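Local coordinates for PhiH1 repressor-like protein (Haloarcula marismortui ATCC 43049, PDB 3B73) that is of uncertain function but, as a winged helix-turn-helix protein resembling the PhiH1 phage repressor, probably binds DNA and regulates transcription, at residues M4-S9 with E80-K85; D16-I21 with D37-S42. One frame throughout, in Å; residues are numbered along the deposited sequence.

Interaction 1 (M4-S9 with E80-K85); sequences MRQSGS and EYDAGK
Gln6 and Asp82 bring together the two arms that flank the winged helix-turn-helix core: the extended lead-in to helix 13-25 and the short strand 81-82, which pairs with 87-88 as a two-stranded hairpin. One direct backbone hydrogen bond joins them, from Ala83 N to Gln6 O, at 2.9 Å with an N-H...O angle of 159°.

Two waters extend this polar link. One accepts from Gln6 N and donates to Tyr81 O; the other donates to Ser7 O and to Asp82 OD1, at 2.7 Å from the carboxylate oxygen. Each therefore bridges the two segments.

Packing is closest at two points. Gln6 CB sits 3.6 Å from Asp82 CA; beyond it Gln6 NE2 comes only to 3.9 Å of Asp82 OD2, amide and carboxylate planes 42° apart, and NE2 instead hydrogen-bonds to Asp37 O of the second subunit. Further along, the backbones close in until Gly8 CA is 3.5 Å from Gly84 N; a CB on Gly8 would collide with Ala83 O. Ala83 also packs on Tyr76 of helix 71-77, while Ser7 OG bonds to Tyr76 OH and to Arg17 NH2 of the second subunit.

An Asx motif shapes the turn that follows the strand. Asp82 holds CG anti to its own N (chi1 178°), and OD1 accepts from two backbone amides as well as from water. The bond from Gly84 N is weak; that from Lys85 N is straighter, reaching OD1 at 2.8 Å from above the carboxylate plane.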
HETATM    1  N   MSE B   4       1.088   5.117 -11.090  1.00 58.14           N
HETATM    2  CA  MSE B   4       1.266   4.831  -9.671  1.00 81.74           C
HETATM    3  C   MSE B   4       0.158   5.432  -8.799  1.00 57.24           C
HETATM    4  O   MSE B   4      -0.294   6.556  -9.031  1.00 49.30           O
HETATM    5  CB  MSE B   4       2.602   5.388  -9.216  1.00 63.29           C
HETATM    6  CG  MSE B   4       2.857   5.206  -7.759  1.00104.21           C
HETATM    7 SE   MSE B   4       4.720   5.514  -7.561  0.55 73.10          SE
HETATM    8  CE  MSE B   4       5.333   4.436  -9.065  1.00 62.95           C
ATOM      9  N   ARG B   5      -0.268   4.688  -7.786  1.00 48.71           N
ATOM     10  CA  ARG B   5      -1.268   5.184  -6.830  1.00 45.11           C
ATOM     11  C   ARG B   5      -0.852   6.478  -6.122  1.00 45.33           C
ATOM     12  O   ARG B   5       0.308   6.636  -5.714  1.00 45.82           O
ATOM     13  CB  ARG B   5      -1.579   4.103  -5.794  1.00 42.81           C
ATOM     14  CG  ARG B   5      -2.422   3.009  -6.385  1.00 47.16           C
ATOM     15  CD  ARG B   5      -2.557   1.865  -5.441  1.00 51.13           C
ATOM     16  NE  ARG B   5      -2.998   0.680  -6.157  1.00 51.45           N
ATOM     17  CZ  ARG B   5      -3.123  -0.511  -5.590  1.00 72.72           C
ATOM     18  NH1 ARG B   5      -2.851  -0.674  -4.295  1.00 42.30           N
ATOM     19  NH2 ARG B   5      -3.525  -1.539  -6.314  1.00 42.73           N
ATOM     20  N   GLN B   6      -1.801   7.406  -6.005  1.00 43.97           N
ATOM     21  CA  GLN B   6      -1.587   8.649  -5.271  1.00 49.49           C
ATOM     22  C   GLN B   6      -2.270   8.492  -3.922  1.00 39.63           C
ATOM     23  O   GLN B   6      -3.443   8.846  -3.796  1.00 43.43           O
ATOM     24  CB  GLN B   6      -2.275   9.818  -5.992  1.00 44.62           C
ATOM     25  CG  GLN B   6      -1.390  10.678  -6.809  1.00 65.80           C
ATOM     26  CD  GLN B   6      -0.238  11.247  -6.018  1.00 66.08           C
ATOM     27  OE1 GLN B   6       0.839  11.374  -6.559  1.00 65.08           O
ATOM     28  NE2 GLN B   6      -0.454  11.586  -4.731  1.00 57.73           N
ATOM     29  N   SER B   7      -1.561   7.966  -2.928  1.00 44.76           N
ATOM     30  CA  SER B   7      -2.180   7.691  -1.621  1.00 49.27           C
ATOM     31  C   SER B   7      -2.379   8.955  -0.783  1.00 53.39           C
ATOM     32  O   SER B   7      -1.729   9.969  -1.009  1.00 45.26           O
ATOM     33  CB  SER B   7      -1.330   6.709  -0.817  1.00 45.05           C
ATOM     34  OG  SER B   7      -1.324   5.424  -1.407  1.00 47.18           O
ATOM     35  N   GLY B   8      -3.282   8.868   0.183  1.00 54.01           N
ATOM     36  CA  GLY B   8      -3.529   9.945   1.121  1.00 62.90           C
ATOM     37  C   GLY B   8      -2.787   9.703   2.423  1.00 45.01           C
ATOM     38  O   GLY B   8      -2.489   8.562   2.779  1.00 45.82           O
ATOM     39  N   SER B   9      -2.489  10.785   3.135  1.00 51.73           N
ATOM     40  CA  SER B   9      -1.681  10.713   4.354  1.00 44.79           C
ATOM     41  C   SER B   9      -2.395   9.976   5.488  1.00 47.08           C
ATOM     42  O   SER B   9      -1.765   9.544   6.451  1.00 43.78           O
ATOM     43  CB  SER B   9      -1.215  12.126   4.790  1.00 55.11           C
ATOM     44  OG  SER B   9      -2.304  13.000   5.056  1.00 79.20           O
ATOM     45  N   GLU B  80      -5.578   7.033 -10.802  1.00 52.68           N
ATOM     46  CA  GLU B  80      -6.354   8.057 -11.498  1.00 54.18           C
ATOM     47  C   GLU B  80      -7.116   8.932 -10.524  1.00 63.35           C
ATOM     48  O   GLU B  80      -7.819   9.856 -10.922  1.00 62.18           O
ATOM     49  CB  GLU B  80      -7.360   7.401 -12.445  1.00 58.39           C
ATOM     50  CG  GLU B  80      -6.757   6.845 -13.722  1.00 53.82           C
ATOM     51  CD  GLU B  80      -7.644   5.768 -14.350  1.00129.09           C
ATOM     52  OE1 GLU B  80      -8.812   5.605 -13.909  1.00 84.37           O
ATOM     53  OE2 GLU B  80      -7.170   5.080 -15.284  1.00 93.36           O
ATOM     54  N   TYR B  81      -6.990   8.631  -9.241  1.00 50.74           N
ATOM     55  CA  TYR B  81      -7.667   9.410  -8.214  1.00 47.46           C
ATOM     56  C   TYR B  81      -6.708   9.631  -7.045  1.00 55.19           C
ATOM     57  O   TYR B  81      -6.144   8.692  -6.495  1.00 49.18           O
ATOM     58  CB  TYR B  81      -8.951   8.709  -7.771  1.00 42.45           C
ATOM     59  CG  TYR B  81      -9.745   9.515  -6.772  1.00 63.24           C
ATOM     60  CD1 TYR B  81     -10.713  10.413  -7.192  1.00 58.45           C
ATOM     61  CD2 TYR B  81      -9.525   9.380  -5.403  1.00 39.76           C
ATOM     62  CE1 TYR B  81     -11.442  11.155  -6.277  1.00 63.83           C
ATOM     63  CE2 TYR B  81     -10.244  10.117  -4.486  1.00 49.64           C
ATOM     64  CZ  TYR B  81     -11.191  11.008  -4.929  1.00 53.81           C
ATOM     65  OH  TYR B  81     -11.896  11.738  -4.014  1.00 56.69           O
ATOM     66  N   ASP B  82      -6.500  10.889  -6.709  1.00 49.21           N
ATOM     67  CA  ASP B  82      -5.578  11.295  -5.665  1.00 57.19           C
ATOM     68  C   ASP B  82      -6.344  11.211  -4.344  1.00 58.73           C
ATOM     69  O   ASP B  82      -7.227  12.037  -4.059  1.00 49.17           O
ATOM     70  CB  ASP B  82      -5.095  12.737  -5.955  1.00 43.81           C
ATOM     71  CG  ASP B  82      -4.147  13.291  -4.875  1.00 58.24           C
ATOM     72  OD1 ASP B  82      -4.185  12.859  -3.687  1.00 54.57           O
ATOM     73  OD2 ASP B  82      -3.361  14.188  -5.233  1.00 54.11           O
ATOM     74  N   ALA B  83      -6.039  10.193  -3.550  1.00 44.58           N
ATOM     75  CA  ALA B  83      -6.817   9.961  -2.329  1.00 50.73           C
ATOM     76  C   ALA B  83      -6.459  10.926  -1.190  1.00 42.25           C
ATOM     77  O   ALA B  83      -7.148  10.958  -0.171  1.00 47.25           O
ATOM     78  CB  ALA B  83      -6.672   8.523  -1.867  1.00 49.52           C
ATOM     79  N   GLY B  84      -5.368  11.676  -1.365  1.00 38.27           N
ATOM     80  CA  GLY B  84      -4.993  12.764  -0.461  1.00 50.08           C
ATOM     81  C   GLY B  84      -5.750  14.061  -0.757  1.00 63.39           C
ATOM     82  O   GLY B  84      -6.452  14.592   0.106  1.00 52.04           O
ATOM     83  N   LYS B  85      -5.617  14.581  -1.978  1.00 49.14           N
ATOM     84  CA  LYS B  85      -6.351  15.797  -2.363  1.00 51.61           C
ATOM     85  C   LYS B  85      -7.836  15.515  -2.552  1.00 63.74           C
ATOM     86  O   LYS B  85      -8.655  16.417  -2.432  1.00 52.58           O
ATOM     87  CB  LYS B  85      -5.769  16.435  -3.638  1.00 49.50           C
ATOM     88  CG  LYS B  85      -4.333  16.972  -3.525  1.00 56.81           C
ATOM     89  CD  LYS B  85      -3.940  17.721  -4.818  1.00 77.27           C
ATOM     90  CE  LYS B  85      -2.767  18.696  -4.643  1.00 71.96           C
ATOM     91  NZ  LYS B  85      -1.499  17.974  -4.414  1.00 79.07           N
TER
HETATM   92  O   HOH W   1      -4.356   6.831  -7.334  1.00 43.21           O
HETATM   93  O   HOH W   2      -1.812  12.774  -2.304  1.00 57.10           O

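Interaction 2 (D16-I21 with D37-S42); sequences DRILEI and DEIRIS. With SO4 (sulfate ion), chain D.
A single methyl group, Ile39 CD1, makes three of the four closest residue contacts here, and no direct hydrogen bond spans the two segments. Ile39 CD1 lies 3.7 Å from Arg17 CB and 3.7 Å from Ile21 CD1, with Ile18 CG1 more loosely placed at 4.3 Å. The bend in the Ile39 chain at chi2 (-52°) turns this methyl to the helix, where Arg17, Ile18 and Ile21 form one face, i, i+1 and i+4.

The polar link is indirect: a water donates to Glu38 O at 2.8 Å and accepts a weak bond from Arg17 NE. Beyond its apolar stem, Arg17 turns to other partners. NH1 forms a salt bridge with Glu20 OE2 at 2.8 Å, the oxygen being tilted 26° from the guanidinium plane, and NH2 pairs with Asp16 of the second subunit. A leucine in place of Arg17 would probably cost Glu20 OE2 its salt bridge and remove the charge that pairs with Asp16 of the second subunit, leaving each acid to the Arg5 of its own chain.

At the far end of 37-42, Ser42 N donates to sulfate O3 at 2.6 Å, nearly straight at 170°. Ser42 is the N-cap of helix 43-55, and Ser45 OG also binds the ion, probably from the crystallisation liquor. An anion at this helix N-terminus is consistent with a DNA phosphate site. Ile39 and Ile41 also pack on Val46. Lying between helices 30-34 and 43-55, the segment is consistent with the turn of the helix-turn-helix, set against helix 13-25.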
ATOM      1  N   ASP B  16      -5.012  -0.509   1.118  1.00 42.06           N
ATOM      2  CA  ASP B  16      -4.806  -0.932  -0.267  1.00 55.48           C
ATOM      3  C   ASP B  16      -5.227  -2.384  -0.378  1.00 53.89           C
ATOM      4  O   ASP B  16      -5.899  -2.777  -1.340  1.00 40.40           O
ATOM      5  CB  ASP B  16      -3.334  -0.780  -0.711  1.00 46.61           C
ATOM      6  CG  ASP B  16      -3.027   0.600  -1.305  1.00 50.84           C
ATOM      7  OD1 ASP B  16      -3.824   1.543  -1.133  1.00 49.57           O
ATOM      8  OD2 ASP B  16      -1.964   0.759  -1.926  1.00 47.05           O
ATOM      9  N   ARG B  17      -4.857  -3.170   0.629  1.00 40.13           N
ATOM     10  CA  ARG B  17      -5.219  -4.584   0.651  1.00 47.05           C
ATOM     11  C   ARG B  17      -6.720  -4.747   0.662  1.00 48.51           C
ATOM     12  O   ARG B  17      -7.280  -5.488  -0.146  1.00 54.50           O
ATOM     13  CB  ARG B  17      -4.616  -5.303   1.857  1.00 48.94           C
ATOM     14  CG  ARG B  17      -3.111  -5.306   1.862  1.00 60.07           C
ATOM     15  CD  ARG B  17      -2.537  -5.895   0.581  1.00 50.65           C
ATOM     16  NE  ARG B  17      -1.169  -5.446   0.503  1.00 60.70           N
ATOM     17  CZ  ARG B  17      -0.732  -4.525  -0.342  1.00 49.83           C
ATOM     18  NH1 ARG B  17      -1.531  -4.008  -1.257  1.00 50.25           N
ATOM     19  NH2 ARG B  17       0.527  -4.150  -0.281  1.00 52.64           N
ATOM     20  N   ILE B  18      -7.391  -4.036   1.560  1.00 52.19           N
ATOM     21  CA  ILE B  18      -8.837  -4.141   1.601  1.00 46.94           C
ATOM     22  C   ILE B  18      -9.435  -3.719   0.268  1.00 60.32           C
ATOM     23  O   ILE B  18     -10.302  -4.403  -0.254  1.00 48.29           O
ATOM     24  CB  ILE B  18      -9.424  -3.302   2.717  1.00 46.81           C
ATOM     25  CG1 ILE B  18      -8.987  -3.882   4.065  1.00 50.32           C
ATOM     26  CG2 ILE B  18     -10.934  -3.221   2.563  1.00 44.54           C
ATOM     27  CD1 ILE B  18      -9.133  -2.933   5.175  1.00 47.00           C
ATOM     28  N   LEU B  19      -8.979  -2.599  -0.291  1.00 47.90           N
ATOM     29  CA  LEU B  19      -9.537  -2.171  -1.574  1.00 50.34           C
ATOM     30  C   LEU B  19      -9.330  -3.229  -2.661  1.00 42.66           C
ATOM     31  O   LEU B  19     -10.234  -3.514  -3.437  1.00 44.33           O
ATOM     32  CB  LEU B  19      -8.966  -0.825  -2.022  1.00 47.46           C
ATOM     33  CG  LEU B  19      -9.552   0.378  -1.299  1.00 49.37           C
ATOM     34  CD1 LEU B  19      -8.704   1.586  -1.586  1.00 59.31           C
ATOM     35  CD2 LEU B  19     -11.029   0.615  -1.701  1.00 39.57           C
ATOM     36  N   GLU B  20      -8.140  -3.820  -2.693  1.00 43.71           N
ATOM     37  CA  GLU B  20      -7.779  -4.828  -3.693  1.00 52.64           C
ATOM     38  C   GLU B  20      -8.654  -6.073  -3.555  1.00 47.59           C
ATOM     39  O   GLU B  20      -9.085  -6.662  -4.545  1.00 57.38           O
ATOM     40  CB  GLU B  20      -6.291  -5.199  -3.577  1.00 50.05           C
ATOM     41  CG  GLU B  20      -5.368  -4.066  -4.045  1.00 45.81           C
ATOM     42  CD  GLU B  20      -3.930  -4.196  -3.551  1.00 60.50           C
ATOM     43  OE1 GLU B  20      -3.106  -3.362  -3.975  1.00 57.35           O
ATOM     44  OE2 GLU B  20      -3.613  -5.111  -2.749  1.00 51.54           O
ATOM     45  N   ILE B  21      -8.937  -6.455  -2.319  1.00 50.98           N
ATOM     46  CA  ILE B  21      -9.736  -7.640  -2.078  1.00 50.64           C
ATOM     47  C   ILE B  21     -11.180  -7.396  -2.473  1.00 53.66           C
ATOM     48  O   ILE B  21     -11.808  -8.228  -3.126  1.00 49.08           O
ATOM     49  CB  ILE B  21      -9.645  -8.101  -0.613  1.00 52.34           C
ATOM     50  CG1 ILE B  21      -8.317  -8.835  -0.388  1.00 44.75           C
ATOM     51  CG2 ILE B  21     -10.812  -9.015  -0.274  1.00 54.75           C
ATOM     52  CD1 ILE B  21      -7.883  -8.895   1.092  1.00 45.07           C
ATOM     53  N   ASP B  37      -5.445 -14.295   4.108  1.00 73.01           N
ATOM     54  CA  ASP B  37      -4.048 -14.394   4.550  1.00 65.84           C
ATOM     55  C   ASP B  37      -3.396 -13.025   4.501  1.00 75.37           C
ATOM     56  O   ASP B  37      -2.515 -12.701   5.305  1.00 76.79           O
ATOM     57  CB  ASP B  37      -3.252 -15.354   3.662  1.00 83.22           C
ATOM     58  CG  ASP B  37      -3.464 -16.812   4.033  1.00 94.76           C
ATOM     59  OD1 ASP B  37      -4.522 -17.135   4.618  1.00 87.46           O
ATOM     60  OD2 ASP B  37      -2.573 -17.637   3.735  1.00 85.33           O
ATOM     61  N   GLU B  38      -3.862 -12.233   3.543  1.00 62.82           N
ATOM     62  CA  GLU B  38      -3.267 -10.956   3.200  1.00 73.45           C
ATOM     63  C   GLU B  38      -3.635  -9.865   4.183  1.00 52.84           C
ATOM     64  O   GLU B  38      -3.076  -8.766   4.129  1.00 62.29           O
ATOM     65  CB  GLU B  38      -3.716 -10.536   1.796  1.00 45.66           C
ATOM     66  CG  GLU B  38      -3.302 -11.509   0.721  1.00 81.61           C
ATOM     67  CD  GLU B  38      -4.394 -12.501   0.395  1.00 91.46           C
ATOM     68  OE1 GLU B  38      -5.311 -12.679   1.227  1.00 62.81           O
ATOM     69  OE2 GLU B  38      -4.343 -13.091  -0.704  1.00 70.85           O
ATOM     70  N   ILE B  39      -4.605 -10.148   5.046  1.00 56.64           N
ATOM     71  CA  ILE B  39      -5.001  -9.175   6.056  1.00 46.95           C
ATOM     72  C   ILE B  39      -4.392  -9.577   7.394  1.00 61.43           C
ATOM     73  O   ILE B  39      -4.706 -10.639   7.920  1.00 56.56           O
ATOM     74  CB  ILE B  39      -6.524  -9.071   6.168  1.00 50.96           C
ATOM     75  CG1 ILE B  39      -7.143  -8.675   4.814  1.00 62.87           C
ATOM     76  CG2 ILE B  39      -6.924  -8.086   7.280  1.00 59.87           C
ATOM     77  CD1 ILE B  39      -6.529  -7.435   4.159  1.00 52.95           C
ATOM     78  N   ARG B  40      -3.500  -8.745   7.926  1.00 59.40           N
ATOM     79  CA  ARG B  40      -2.825  -9.057   9.190  1.00 51.06           C
ATOM     80  C   ARG B  40      -3.244  -8.090  10.305  1.00 57.48           C
ATOM     81  O   ARG B  40      -2.476  -7.813  11.224  1.00 61.55           O
ATOM     82  CB  ARG B  40      -1.308  -8.999   8.997  1.00 55.20           C
ATOM     83  CG  ARG B  40      -0.810  -9.642   7.691  1.00 56.23           C
ATOM     84  CD  ARG B  40      -0.936 -11.153   7.736  1.00 65.39           C
ATOM     85  NE  ARG B  40      -0.241 -11.675   8.904  1.00 58.42           N
ATOM     86  CZ  ARG B  40      -0.467 -12.863   9.457  1.00105.82           C
ATOM     87  NH1 ARG B  40      -1.385 -13.677   8.952  1.00 60.53           N
ATOM     88  NH2 ARG B  40       0.225 -13.236  10.524  1.00 61.51           N
ATOM     89  N   ILE B  41      -4.446  -7.538  10.197  1.00 51.81           N
ATOM     90  CA  ILE B  41      -5.004  -6.750  11.288  1.00 52.47           C
ATOM     91  C   ILE B  41      -6.291  -7.422  11.753  1.00 55.53           C
ATOM     92  O   ILE B  41      -6.827  -8.298  11.053  1.00 55.79           O
ATOM     93  CB  ILE B  41      -5.264  -5.275  10.899  1.00 47.55           C
ATOM     94  CG1 ILE B  41      -6.125  -5.186   9.639  1.00 43.58           C
ATOM     95  CG2 ILE B  41      -3.935  -4.544  10.661  1.00 57.24           C
ATOM     96  CD1 ILE B  41      -6.630  -3.781   9.323  1.00 52.11           C
ATOM     97  N   SER B  42      -6.773  -7.020  12.930  1.00 51.47           N
ATOM     98  CA  SER B  42      -7.941  -7.638  13.575  1.00 54.67           C
ATOM     99  C   SER B  42      -9.267  -7.244  12.927  1.00 56.44           C
ATOM    100  O   SER B  42      -9.368  -6.232  12.205  1.00 59.74           O
ATOM    101  CB  SER B  42      -7.990  -7.265  15.064  1.00 63.31           C
ATOM    102  OG  SER B  42      -8.347  -5.893  15.235  1.00 61.72           O
TER
HETATM  103  S   SO4 D 109      -4.143  -5.421  14.922  1.00 93.80           S
HETATM  104  O1  SO4 D 109      -3.202  -4.531  14.245  1.00 80.30           O
HETATM  105  O2  SO4 D 109      -4.192  -5.101  16.356  1.00 83.21           O
HETATM  106  O3  SO4 D 109      -5.474  -5.219  14.344  1.00 75.88           O
HETATM  107  O4  SO4 D 109      -3.691  -6.803  14.712  1.00 72.47           O
HETATM  108  O   HOH W   3      -0.879  -8.073   2.485  1.00 40.10           O

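The two contacts lie about 18 Å apart, centre to centre. Along the chain the order is 4-9, 16-21, 37-42, 80-85, so interaction 1 brings together the flanking arms while interaction 2 falls within the span they enclose, tying helix 13-25 to the turn before helix 43-55. Arg5 connects them directly: its NH1 forms salt bridges with Glu20 OE1 at 2.7 Å and Asp16 OD2 at 2.9 Å. Both contacts also reach the second subunit. Segment 4-9, itself at the subunit interface, is thus tied through Arg5 to helix 13-25, which packs on the turn leading into helix 43-55, the probable recognition helix.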